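Local atomic coordinates of putative alpha/beta hydrolase (Desulfitobacterium hafniense, PDB entry 4RPC), a protein that is probably a hydrolase of the alpha/beta-hydrolase family, although its natural substrate is not known. Residues 25-30 / 54-59. Sequence-based numbering, arbitrary orientation.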
loop_
_atom_site.group_PDB
_atom_site.type_symbol
_atom_site.label_atom_id
_atom_site.label_comp_id
_atom_site.label_asym_id
_atom_site.label_seq_id
_atom_site.Cartn_x
_atom_site.Cartn_y
_atom_site.Cartn_z
ATOM N N LEU A 25 7.098 -8.669 2.665
ATOM C CA LEU A 25 7.274 -7.188 2.639
ATOM C C LEU A 25 5.952 -6.489 2.849
ATOM O O LEU A 25 5.005 -6.789 2.156
ATOM C CB LEU A 25 7.772 -6.755 1.244
ATOM C CG LEU A 25 9.038 -5.991 0.985
ATOM C CD1 LEU A 25 9.012 -5.506 -0.453
ATOM C CD2 LEU A 25 9.307 -4.819 1.901
ATOM N N LEU A 26 5.907 -5.519 3.742
ATOM C CA LEU A 26 4.716 -4.794 4.039
ATOM C C LEU A 26 4.943 -3.329 3.776
ATOM O O LEU A 26 5.788 -2.694 4.478
ATOM C CB LEU A 26 4.358 -4.971 5.504
ATOM C CG LEU A 26 4.227 -6.390 5.988
ATOM C CD1 LEU A 26 4.092 -6.379 7.502
ATOM C CD2 LEU A 26 3.016 -7.050 5.387
ATOM N N ILE A 27 4.202 -2.792 2.784
ATOM C CA ILE A 27 4.407 -1.409 2.277
ATOM C C ILE A 27 3.209 -0.574 2.540
ATOM O O ILE A 27 2.131 -0.828 2.008
ATOM C CB ILE A 27 4.767 -1.362 0.777
ATOM C CG1 ILE A 27 5.843 -2.384 0.420
ATOM C CG2 ILE A 27 5.241 0.035 0.385
ATOM C CD1 ILE A 27 6.192 -2.464 -1.071
ATOM N N HIS A 28 3.384 0.414 3.412
ATOM C CA HIS A 28 2.324 1.315 3.816
ATOM C C HIS A 28 1.984 2.366 2.768
ATOM O O HIS A 28 2.661 2.488 1.749
ATOM C CB HIS A 28 2.664 1.976 5.152
ATOM C CG HIS A 28 3.755 3.019 5.092
ATOM N ND1 HIS A 28 3.516 4.304 4.674
ATOM C CD2 HIS A 28 5.037 3.005 5.527
ATOM C CE1 HIS A 28 4.629 5.016 4.747
ATOM N NE2 HIS A 28 5.568 4.260 5.267
ATOM N N GLY A 29 0.898 3.086 2.988
ATOM C CA GLY A 29 0.447 4.086 2.013
ATOM C C GLY A 29 0.819 5.521 2.383
ATOM O O GLY A 29 1.434 5.793 3.438
ATOM N N ALA A 30 0.495 6.430 1.473
ATOM C CA ALA A 30 0.700 7.852 1.705
ATOM C C ALA A 30 0.014 8.310 2.990
ATOM O O ALA A 30 -1.151 8.071 3.201
ATOM C CB ALA A 30 0.142 8.654 0.538
ATOM N N PRO A 54 9.314 -1.157 4.918
ATOM C CA PRO A 54 9.979 0.104 4.637
ATOM C C PRO A 54 9.254 1.333 5.204
ATOM O O PRO A 54 8.075 1.281 5.489
ATOM C CB PRO A 54 9.946 0.167 3.106
ATOM C CG PRO A 54 8.876 -0.785 2.679
ATOM C CD PRO A 54 8.914 -1.863 3.700
ATOM N N GLU A 55 9.960 2.444 5.342
ATOM C CA GLU A 55 9.324 3.759 5.476
ATOM C C GLU A 55 9.301 4.433 4.131
ATOM O O GLU A 55 10.330 4.544 3.482
ATOM C CB GLU A 55 10.168 4.623 6.366
ATOM C CG GLU A 55 10.287 4.091 7.749
ATOM C CD GLU A 55 11.164 4.955 8.638
ATOM O OE1 GLU A 55 11.722 6.010 8.169
ATOM O OE2 GLU A 55 11.282 4.525 9.801
ATOM N N LEU A 56 8.149 4.855 3.661
ATOM C CA LEU A 56 8.112 5.682 2.465
ATOM C C LEU A 56 8.855 6.983 2.769
ATOM O O LEU A 56 8.868 7.464 3.903
ATOM C CB LEU A 56 6.672 5.981 2.053
ATOM C CG LEU A 56 5.790 4.822 1.572
ATOM C CD1 LEU A 56 4.457 5.389 1.102
ATOM C CD2 LEU A 56 6.465 4.160 0.419
ATOM N N GLU A 57 9.522 7.524 1.765
ATOM C CA GLU A 57 10.239 8.781 1.941
ATOM C C GLU A 57 9.422 9.832 2.655
ATOM O O GLU A 57 8.255 10.040 2.377
ATOM C CB GLU A 57 10.746 9.333 0.610
ATOM C CG GLU A 57 11.884 8.497 0.012
ATOM C CD GLU A 57 11.413 7.268 -0.790
ATOM O OE1 GLU A 57 10.204 6.985 -0.813
ATOM O OE2 GLU A 57 12.269 6.615 -1.453
ATOM N N GLY A 58 10.084 10.506 3.584
ATOM C CA GLY A 58 9.477 11.554 4.412
ATOM C C GLY A 58 8.484 11.118 5.499
ATOM O O GLY A 58 8.000 11.986 6.234
ATOM N N HIS A 59 8.191 9.804 5.628
ATOM C CA HIS A 59 7.264 9.334 6.618
ATOM C C HIS A 59 7.967 8.906 7.929
ATOM O O HIS A 59 7.959 7.721 8.361
ATOM C CB HIS A 59 6.440 8.215 6.020
ATOM C CG HIS A 59 5.483 8.718 4.980
ATOM N ND1 HIS A 59 5.923 9.385 3.856
ATOM C CD2 HIS A 59 4.135 8.696 4.910
ATOM C CE1 HIS A 59 4.879 9.799 3.162
ATOM N NE2 HIS A 59 3.786 9.365 3.758
HETATM O O HOH W 1 5.726 -0.125 5.053
#
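His28 holds CG between its backbone N and carbonyl carbon (chi1 72°), which swings the imidazole across to Leu56; Leu56, with CG anti to its own carbonyl carbon (chi1 -66°), sets that CG over one face of the ring, 3.4 Å from His28 CE1. The rotation of the imidazole is fixed by His28 ND1, which donates within the ring plane to Gly29 O at 2.8 Å. NE2 then faces 54-59, 3.1 Å from Leu56 N. His59 comes in at the edge of the same ring, its CD2 3.7 Å from His28 CE1, the two ring planes turned 43° apart. His59 ND1 donates to Glu57 O, and its NE2 is hydrogen-bonded to Gly31 N, so this second imidazole is tied at both nitrogens. Were His28 replaced by alanine, Leu56 CG would probably lose the ring face it lies on and Gly29 O its imidazole donor. Further back, Leu25 CD2 packs tightly on Pro54 CD (3.5 Å), and where the strands part a water bridges them, giving hydrogen bonds to Leu26 O and Pro54 O and accepting one from His28 N. Parallel strands 23-27 and 50-54 thus splay at their C-terminal ends into loops, the usual place for the active site of an alpha/beta-hydrolase fold; His28-Gly29 is probably the HG motif of the oxyanion-hole loop, beside what looks like a Ser-His-Glu triad.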